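Local coordinates for YfkN protein (Bacillus subtilis subsp. subtilis, PDB 3GVE), which is a calcineurin-like metallophosphoesterase family protein that holds a manganese and a magnesium ion side by side in a two-metal site, at residues N131-T136 against G169-Q174; N230-L235 against I245-Q250; A44-K49 against G315-R320. All blocks are in the same frame, centred on the assembly; numbering follows the deposited sequence.

Contacts 1 and 2 lie about 13 Å apart between centres and reach the same mixed sheet, contact 1 at the end of strand 160-170 and contact 2 on strand 244-247 and the residues after it; strand 210-215 runs parallel to and between these two. They touch directly, Phe170 packing on Leu235 and Pro172 on His249, a ligand of the magnesium ion, so contact 1 borders the metal site that contact 2 enters. Along the chain contact 1 closes before contact 2 opens, and the span bridged by contact 3 encloses both. Contact 3, about 32 Å from contact 1 and 26 Å from contact 2 between centres, ties helix 40-53 to the loop before helix 322-340.

Contact 1. Residues N131-T136 against G169-Q174; sequences NANVKT and GFVPPQ
Asn133 grips the backbone of Val171 with both ends of its amide, and this pair of bonds is the tight centre of the contact. Its ND2 donates to Val171 O at 2.8 Å, almost straight at 174° and lying in both the amide and the carbonyl plane. Its OD1 receives Val171 N at 3.1 Å, the donor tilted somewhat from the carbonyl plane. CG of Asn133 sits between its own backbone N and carbonyl carbon (chi1 69°), which swings the amide across to 169-174. The same OD1 also accepts from Asn131 ND2, while ND2 of Asn133 also serves Gln190 O, and together these bonds fix the rotation of the amide. Asn131 in turn is held by an Asx motif: its OD1 takes Val134 N at 2.9 Å on an in-plane lone pair. A backbone bond from Ala132 N to Gly169 O, 2.9 Å long, extends the grip to strand 160-170. On one side of the Asn133 amide, Val134 CG2 meets Val171 CG1 at 3.5 Å. On the other, Ala132 CB approaches the Phe170 ring more loosely, its nearest ring atom CE1 lying 4.2 Å away. Beyond these residues the two segments diverge into partly exposed positions: Lys135 and Thr136 touch nothing of 169-174, and Lys135 NZ forms a salt bridge with Glu198. Within this calcineurin-like fold the contact joins the loop leading into strand 134-135 to the end of strand 160-170. Helix 192-205 lies against Ala132, Asn133 and Phe170 through Ser195, while strand 188-189 pairs antiparallel with 134-135 and helix 175-178 meets Val134 through Ile175.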
loop_
_atom_site.group_PDB
_atom_site.type_symbol
_atom_site.label_atom_id
_atom_site.label_comp_id
_atom_site.label_asym_id
_atom_site.label_seq_id
_atom_site.Cartn_x
_atom_site.Cartn_y
_atom_site.Cartn_z
ATOM N N ASN A 131 7.618 -14.543 -20.160
ATOM C CA ASN A 131 8.618 -13.549 -19.811
ATOM C C ASN A 131 9.872 -13.780 -20.653
ATOM O O ASN A 131 10.346 -14.904 -20.700
ATOM C CB ASN A 131 8.970 -13.596 -18.329
ATOM C CG ASN A 131 10.193 -12.759 -18.027
ATOM O OD1 ASN A 131 11.309 -13.236 -18.147
ATOM N ND2 ASN A 131 9.994 -11.494 -17.708
ATOM N N ALA A 132 10.352 -12.739 -21.296
ATOM C CA ALA A 132 11.439 -12.875 -22.244
ATOM C C ALA A 132 12.785 -12.458 -21.690
ATOM O O ALA A 132 13.799 -12.853 -22.238
ATOM C CB ALA A 132 11.129 -12.073 -23.518
ATOM N N ASN A 133 12.807 -11.645 -20.638
ATOM C CA ASN A 133 14.072 -11.037 -20.204
ATOM C C ASN A 133 14.785 -11.649 -18.995
ATOM O O ASN A 133 15.961 -11.419 -18.805
ATOM C CB ASN A 133 13.976 -9.489 -20.134
ATOM C CG ASN A 133 13.060 -8.960 -19.010
ATOM O OD1 ASN A 133 12.045 -9.550 -18.673
ATOM N ND2 ASN A 133 13.423 -7.803 -18.468
ATOM N N VAL A 134 14.092 -12.446 -18.195
ATOM C CA VAL A 134 14.762 -13.163 -17.117
ATOM C C VAL A 134 15.437 -14.414 -17.672
ATOM O O VAL A 134 14.808 -15.212 -18.323
ATOM C CB VAL A 134 13.797 -13.549 -15.968
ATOM C CG1 VAL A 134 14.576 -14.224 -14.815
ATOM C CG2 VAL A 134 13.068 -12.307 -15.458
ATOM N N LYS A 135 16.731 -14.543 -17.402
ATOM C CA LYS A 135 17.521 -15.643 -17.938
ATOM C C LYS A 135 18.261 -16.422 -16.842
ATOM O O LYS A 135 18.455 -15.938 -15.750
ATOM C CB LYS A 135 18.484 -15.103 -19.002
ATOM C CG LYS A 135 17.734 -14.605 -20.244
ATOM C CD LYS A 135 18.672 -14.045 -21.308
ATOM C CE LYS A 135 17.922 -13.493 -22.491
ATOM N NZ LYS A 135 18.857 -13.043 -23.538
ATOM N N THR A 136 18.648 -17.656 -17.162
ATOM C CA THR A 136 19.509 -18.420 -16.274
ATOM C C THR A 136 20.886 -17.745 -16.311
ATOM O O THR A 136 21.140 -16.909 -17.159
ATOM C CB THR A 136 19.646 -19.889 -16.718
ATOM O OG1 THR A 136 20.325 -19.934 -17.967
ATOM C CG2 THR A 136 18.271 -20.580 -16.863
ATOM N N GLY A 169 6.395 -10.952 -22.690
ATOM C CA GLY A 169 6.343 -10.243 -21.413
ATOM C C GLY A 169 7.708 -9.799 -20.926
ATOM O O GLY A 169 8.703 -10.403 -21.239
ATOM N N PHE A 170 7.709 -8.739 -20.129
ATOM C CA PHE A 170 8.918 -8.124 -19.562
ATOM C C PHE A 170 8.730 -7.723 -18.109
ATOM O O PHE A 170 7.658 -7.299 -17.719
ATOM C CB PHE A 170 9.324 -6.869 -20.354
ATOM C CG PHE A 170 9.337 -7.077 -21.826
ATOM C CD1 PHE A 170 10.392 -7.728 -22.446
ATOM C CD2 PHE A 170 8.284 -6.643 -22.590
ATOM C CE1 PHE A 170 10.386 -7.930 -23.810
ATOM C CE2 PHE A 170 8.275 -6.834 -23.956
ATOM C CZ PHE A 170 9.334 -7.486 -24.571
ATOM N N VAL A 171 9.802 -7.836 -17.334
ATOM C CA VAL A 171 9.820 -7.415 -15.931
ATOM C C VAL A 171 11.016 -6.476 -15.706
ATOM O O VAL A 171 11.984 -6.526 -16.439
ATOM C CB VAL A 171 9.876 -8.659 -14.982
ATOM C CG1 VAL A 171 11.267 -9.299 -15.009
ATOM C CG2 VAL A 171 9.470 -8.298 -13.553
ATOM N N PRO A 172 10.953 -5.596 -14.713
ATOM C CA PRO A 172 12.095 -4.683 -14.531
ATOM C C PRO A 172 13.347 -5.423 -14.037
ATOM O O PRO A 172 13.267 -6.310 -13.215
ATOM C CB PRO A 172 11.600 -3.690 -13.469
ATOM C CG PRO A 172 10.087 -3.721 -13.615
ATOM C CD PRO A 172 9.806 -5.192 -13.879
ATOM N N PRO A 173 14.509 -5.027 -14.550
ATOM C CA PRO A 173 15.766 -5.653 -14.117
ATOM C C PRO A 173 16.088 -5.425 -12.644
ATOM O O PRO A 173 16.898 -6.158 -12.108
ATOM C CB PRO A 173 16.832 -5.006 -15.019
ATOM C CG PRO A 173 16.120 -4.354 -16.104
ATOM C CD PRO A 173 14.719 -4.068 -15.651
ATOM N N GLN A 174 15.416 -4.465 -12.031
ATOM C CA GLN A 174 15.594 -4.135 -10.638
ATOM C C GLN A 174 15.150 -5.254 -9.688
ATOM O O GLN A 174 15.364 -5.146 -8.495
ATOM C CB GLN A 174 14.846 -2.831 -10.319
ATOM C CG GLN A 174 15.490 -1.564 -10.858
ATOM C CD GLN A 174 15.295 -1.370 -12.353
ATOM O OE1 GLN A 174 14.494 -2.030 -12.978
ATOM N NE2 GLN A 174 16.042 -0.437 -12.924
#

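Contact 2. Residues N230-L235 against I245-Q250; sequences NAVFDL and IISGHQ. With MG (magnesium ion), chain D.
The backbones of 230-235 and 245-250 stay well apart, with CA of Val232 7.0 Å from CA of Ser247 and no hydrogen bond between the segments, as expected where a helix packs on a strand in the beta-alpha-beta unit 210-215, 232-238, 244-247. Side chains therefore make the whole contact. In its buried half Val232 points one methyl at each of two strand residues: CG1 faces Ile245 CG2 at 4.2 Å, and, in the Ser247 conformer described, CG2 lies 3.4 Å from Ser247 OG. That hydroxyl has its polar partner in Thr217 O. One helical turn on, Leu235 CB adds a looser apolar approach to Ile245 CD1. Past Ser247, Asn230 reaches both His249 and Gln250. Its OD1 comes to the edge of the imidazole, in the ring plane, 3.3 Å from His249 CD2, with amide and ring planes 40° apart. The Gln250 side chain crosses that of Asn230 obliquely, NE2 lying 3.4 Å from Asn230 CG. Both amides are tied to the loop after strand 210-215, Asn230 OD1 by Gly218 N and Gln250 OE1 by Ile219 N. The His249 ring is fixed at both nitrogens, NE2 bonded to Glu229; CG anti to the backbone N (chi1 -175°) carries the ring to the magnesium ion and chi2 of 60° turns ND1 to it. Asp64, Asn108 and His216 complete the protein ligands of this ion, part of the two-metal centre of the calcineurin-like fold. The metal lies 2.4 Å from His249 ND1, and a water on it, 2.6 Å from His249 O, can donate there.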
loop_
_atom_site.group_PDB
_atom_site.type_symbol
_atom_site.label_atom_id
_atom_site.label_comp_id
_atom_site.label_asym_id
_atom_site.label_seq_id
_atom_site.Cartn_x
_atom_site.Cartn_y
_atom_site.Cartn_z
ATOM N N ASN A 230 11.285 1.823 -15.854
ATOM C CA ASN A 230 10.015 2.192 -16.475
ATOM C C ASN A 230 10.240 2.530 -17.947
ATOM O O ASN A 230 10.489 3.658 -18.300
ATOM C CB ASN A 230 9.375 3.349 -15.690
ATOM C CG ASN A 230 8.880 2.896 -14.325
ATOM O OD1 ASN A 230 8.053 2.009 -14.227
ATOM N ND2 ASN A 230 9.397 3.507 -13.269
ATOM N N ALA A 231 10.139 1.507 -18.774
ATOM C CA ALA A 231 10.683 1.522 -20.120
ATOM C C ALA A 231 9.680 1.548 -21.266
ATOM O O ALA A 231 10.073 1.347 -22.392
ATOM C CB ALA A 231 11.634 0.311 -20.299
ATOM N N VAL A 232 8.399 1.769 -20.985
ATOM C CA VAL A 232 7.388 1.725 -22.046
ATOM C C VAL A 232 7.654 2.704 -23.209
ATOM O O VAL A 232 7.463 2.368 -24.358
ATOM C CB VAL A 232 5.967 1.920 -21.490
ATOM C CG1 VAL A 232 4.978 2.153 -22.652
ATOM C CG2 VAL A 232 5.552 0.680 -20.677
ATOM N N PHE A 233 8.077 3.921 -22.896
ATOM C CA PHE A 233 8.361 4.888 -23.962
ATOM C C PHE A 233 9.427 4.332 -24.908
ATOM O O PHE A 233 9.331 4.469 -26.100
ATOM C CB PHE A 233 8.816 6.222 -23.368
ATOM C CG PHE A 233 9.079 7.286 -24.399
ATOM C CD1 PHE A 233 8.072 8.133 -24.830
ATOM C CD2 PHE A 233 10.347 7.440 -24.918
ATOM C CE1 PHE A 233 8.343 9.131 -25.784
ATOM C CE2 PHE A 233 10.619 8.434 -25.865
ATOM C CZ PHE A 233 9.617 9.276 -26.290
ATOM N N ASP A 234 10.449 3.716 -24.337
ATOM C CA ASP A 234 11.526 3.120 -25.121
ATOM C C ASP A 234 11.100 1.875 -25.904
ATOM O O ASP A 234 11.512 1.692 -27.032
ATOM C CB ASP A 234 12.736 2.861 -24.217
ATOM C CG ASP A 234 13.187 4.125 -23.501
ATOM O OD1 ASP A 234 13.409 5.142 -24.164
ATOM O OD2 ASP A 234 13.250 4.102 -22.289
ATOM N N LEU A 235 10.262 1.037 -25.303
ATOM C CA LEU A 235 9.661 -0.059 -26.042
ATOM C C LEU A 235 8.903 0.456 -27.263
ATOM O O LEU A 235 9.036 -0.063 -28.357
ATOM C CB LEU A 235 8.689 -0.821 -25.158
ATOM C CG LEU A 235 9.279 -1.951 -24.340
ATOM C CD1 LEU A 235 8.170 -2.509 -23.438
ATOM C CD2 LEU A 235 9.851 -3.079 -25.240
ATOM N N ILE A 245 0.614 -2.518 -26.282
ATOM C CA ILE A 245 1.380 -2.591 -25.040
ATOM C C ILE A 245 0.470 -2.436 -23.827
ATOM O O ILE A 245 -0.253 -1.465 -23.702
ATOM C CB ILE A 245 2.480 -1.504 -24.978
ATOM C CG1 ILE A 245 3.459 -1.672 -26.146
ATOM C CG2 ILE A 245 3.221 -1.578 -23.641
ATOM C CD1 ILE A 245 4.398 -0.444 -26.355
ATOM N N ILE A 246 0.534 -3.415 -22.939
ATOM C CA ILE A 246 -0.061 -3.302 -21.619
ATOM C C ILE A 246 1.065 -2.864 -20.669
ATOM O O ILE A 246 2.115 -3.484 -20.630
ATOM C CB ILE A 246 -0.654 -4.639 -21.135
ATOM C CG1 ILE A 246 -1.516 -5.318 -22.218
ATOM C CG2 ILE A 246 -1.439 -4.437 -19.839
ATOM C CD1 ILE A 246 -2.557 -4.431 -22.846
ATOM N N SER A 247 0.817 -1.795 -19.921
ATOM C CA SER A 247 1.792 -1.236 -19.015
ATOM C C SER A 247 1.224 -1.347 -17.613
ATOM O O SER A 247 0.049 -1.456 -17.397
ATOM C CB SER A 247 2.061 0.224 -19.403
ATOM O OG SER A 247 2.958 0.879 -18.526
ATOM N N GLY A 248 2.119 -1.317 -16.658
ATOM C CA GLY A 248 1.789 -1.381 -15.236
ATOM C C GLY A 248 2.928 -0.819 -14.385
ATOM O O GLY A 248 3.580 0.131 -14.779
ATOM N N HIS A 249 3.123 -1.470 -13.243
ATOM C CA HIS A 249 4.200 -1.247 -12.298
ATOM C C HIS A 249 4.040 0.058 -11.508
ATOM O O HIS A 249 4.169 0.045 -10.311
ATOM C CB HIS A 249 5.564 -1.350 -12.989
ATOM C CG HIS A 249 6.724 -1.248 -12.054
ATOM N ND1 HIS A 249 6.928 -2.138 -11.019
ATOM C CD2 HIS A 249 7.745 -0.359 -12.000
ATOM C CE1 HIS A 249 8.028 -1.799 -10.371
ATOM N NE2 HIS A 249 8.538 -0.721 -10.941
ATOM N N GLN A 250 3.787 1.175 -12.186
ATOM C CA GLN A 250 3.705 2.488 -11.541
ATOM C C GLN A 250 2.407 2.730 -10.767
ATOM O O GLN A 250 2.333 3.630 -9.951
ATOM C CB GLN A 250 3.902 3.608 -12.563
ATOM C CG GLN A 250 5.349 3.867 -12.925
ATOM C CD GLN A 250 5.495 4.765 -14.144
ATOM O OE1 GLN A 250 4.631 4.831 -14.989
ATOM N NE2 GLN A 250 6.627 5.429 -14.234
HETATM MG MG MG D . 5.618 -3.930 -10.064
HETATM O O HOH W 1 4.371 -2.174 -8.916
#

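Contact 3. Residues A44-K49 against G315-R320; sequences AQLIQK and GNVTSR
Val317 packs its two methyls on consecutive residues of helix 40-53, joining that helix of the calcineurin-like fold to the loop between strand 300-312 and helix 322-340. CG2 lies 3.6 Å from Leu46 CD2, while CG1 sits 3.8 Å from Gln45 CG, the Gln45 and Val317 side chains crossing at about a right angle. Leu46 CD2 also touches Asn316 CB at 3.8 Å, so this one methyl bridges neighbouring loop residues. The Gln45 chain folds at its second torsion (chi2 -70°), and its CG lies 3.4 Å from Ser319 O. At the end of that chain NE2 makes a weak bond to Ser319 OG, 3.4 Å long and bent to 136°. The stronger polar partner of the amide is Asn321, whose ND2 meets Gln45 OE1 just beyond the loop segment. Further out, charges and hydrogen bonds hold the pieces in place: Asn316 ND2 bonds back to Ser312 O, and Arg320 is anchored by salt bridges to Glu34 and Asp26. Lys49 reaches toward the loop from one turn along the helix, its ammonium paired with Glu311 of strand 300-312. A water completes the link at this outer side, accepting from Lys49 NZ at 3.2 Å and donating to Asn316 O at 2.7 Å.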
loop_
_atom_site.group_PDB
_atom_site.type_symbol
_atom_site.label_atom_id
_atom_site.label_comp_id
_atom_site.label_asym_id
_atom_site.label_seq_id
_atom_site.Cartn_x
_atom_site.Cartn_y
_atom_site.Cartn_z
ATOM N N ALA A 44 -14.028 -7.927 -12.911
ATOM C CA ALA A 44 -14.566 -8.985 -13.746
ATOM C C ALA A 44 -15.941 -8.629 -14.321
ATOM O O ALA A 44 -16.328 -9.174 -15.318
ATOM C CB ALA A 44 -14.608 -10.305 -12.967
ATOM N N GLN A 45 -16.645 -7.691 -13.689
ATOM C CA GLN A 45 -17.918 -7.229 -14.222
ATOM C C GLN A 45 -17.677 -6.395 -15.470
ATOM O O GLN A 45 -18.426 -6.505 -16.410
ATOM C CB GLN A 45 -18.719 -6.448 -13.169
ATOM C CG GLN A 45 -19.032 -7.242 -11.896
ATOM C CD GLN A 45 -20.040 -8.345 -12.097
ATOM O OE1 GLN A 45 -19.859 -9.227 -12.897
ATOM N NE2 GLN A 45 -21.110 -8.300 -11.314
ATOM N N LEU A 46 -16.609 -5.595 -15.478
ATOM C CA LEU A 46 -16.220 -4.876 -16.696
ATOM C C LEU A 46 -15.757 -5.838 -17.787
ATOM O O LEU A 46 -16.025 -5.635 -18.953
ATOM C CB LEU A 46 -15.107 -3.861 -16.429
ATOM C CG LEU A 46 -15.431 -2.722 -15.468
ATOM C CD1 LEU A 46 -14.197 -1.829 -15.289
ATOM C CD2 LEU A 46 -16.619 -1.900 -15.961
ATOM N N ILE A 47 -15.041 -6.879 -17.382
ATOM C CA ILE A 47 -14.564 -7.881 -18.339
ATOM C C ILE A 47 -15.772 -8.498 -19.075
ATOM O O ILE A 47 -15.773 -8.619 -20.279
ATOM C CB ILE A 47 -13.700 -8.982 -17.644
ATOM C CG1 ILE A 47 -12.373 -8.379 -17.129
ATOM C CG2 ILE A 47 -13.474 -10.174 -18.590
ATOM C CD1 ILE A 47 -11.544 -9.287 -16.245
ATOM N N GLN A 48 -16.783 -8.905 -18.314
ATOM C CA GLN A 48 -17.979 -9.522 -18.871
ATOM C C GLN A 48 -18.668 -8.556 -19.827
ATOM O O GLN A 48 -19.042 -8.928 -20.924
ATOM C CB GLN A 48 -18.958 -9.938 -17.765
ATOM C CG GLN A 48 -20.163 -10.699 -18.326
ATOM C CD GLN A 48 -21.107 -11.192 -17.271
ATOM O OE1 GLN A 48 -20.700 -11.628 -16.199
ATOM N NE2 GLN A 48 -22.389 -11.162 -17.590
ATOM N N LYS A 49 -18.804 -7.312 -19.407
ATOM C CA LYS A 49 -19.444 -6.322 -20.258
ATOM C C LYS A 49 -18.722 -6.156 -21.605
ATOM O O LYS A 49 -19.338 -6.150 -22.651
ATOM C CB LYS A 49 -19.539 -4.975 -19.557
ATOM C CG LYS A 49 -20.059 -3.889 -20.485
ATOM C CD LYS A 49 -20.294 -2.638 -19.738
ATOM C CE LYS A 49 -19.021 -1.861 -19.541
ATOM N NZ LYS A 49 -19.342 -0.451 -19.279
ATOM N N GLY A 315 -18.574 3.695 -10.690
ATOM C CA GLY A 315 -19.635 4.188 -11.554
ATOM C C GLY A 315 -20.137 3.245 -12.633
ATOM O O GLY A 315 -21.143 3.503 -13.275
ATOM N N ASN A 316 -19.406 2.167 -12.853
ATOM C CA ASN A 316 -19.744 1.207 -13.880
ATOM C C ASN A 316 -20.071 -0.158 -13.304
ATOM O O ASN A 316 -20.683 -0.970 -13.969
ATOM C CB ASN A 316 -18.601 1.110 -14.886
ATOM C CG ASN A 316 -18.401 2.392 -15.633
ATOM O OD1 ASN A 316 -19.324 2.876 -16.266
ATOM N ND2 ASN A 316 -17.219 2.963 -15.539
ATOM N N VAL A 317 -19.639 -0.405 -12.074
ATOM C CA VAL A 317 -19.819 -1.686 -11.406
ATOM C C VAL A 317 -20.367 -1.468 -10.008
ATOM O O VAL A 317 -19.865 -0.644 -9.272
ATOM C CB VAL A 317 -18.462 -2.435 -11.259
ATOM C CG1 VAL A 317 -18.637 -3.759 -10.502
ATOM C CG2 VAL A 317 -17.813 -2.654 -12.618
ATOM N N THR A 318 -21.376 -2.240 -9.638
ATOM C CA THR A 318 -21.964 -2.083 -8.309
ATOM C C THR A 318 -22.035 -3.375 -7.498
ATOM O O THR A 318 -22.500 -3.357 -6.366
ATOM C CB THR A 318 -23.355 -1.454 -8.380
ATOM O OG1 THR A 318 -24.213 -2.353 -9.066
ATOM C CG2 THR A 318 -23.311 -0.151 -9.130
ATOM N N SER A 319 -21.587 -4.489 -8.069
ATOM C CA SER A 319 -21.619 -5.771 -7.364
ATOM C C SER A 319 -20.463 -6.699 -7.726
ATOM O O SER A 319 -19.727 -6.432 -8.654
ATOM C CB SER A 319 -22.935 -6.502 -7.630
ATOM O OG SER A 319 -23.085 -6.781 -8.994
ATOM N N ARG A 320 -20.340 -7.799 -6.991
ATOM C CA ARG A 320 -19.308 -8.793 -7.229
ATOM C C ARG A 320 -19.723 -9.788 -8.294
ATOM O O ARG A 320 -20.837 -10.255 -8.338
ATOM C CB ARG A 320 -19.000 -9.596 -5.959
ATOM C CG ARG A 320 -18.066 -8.968 -4.972
ATOM C CD ARG A 320 -17.940 -9.837 -3.727
ATOM N NE ARG A 320 -19.183 -9.906 -2.982
ATOM C CZ ARG A 320 -19.575 -9.025 -2.071
ATOM N NH1 ARG A 320 -20.730 -9.191 -1.470
ATOM N NH2 ARG A 320 -18.844 -7.988 -1.762
HETATM O O HOH W 2 -21.104 -0.886 -16.669
#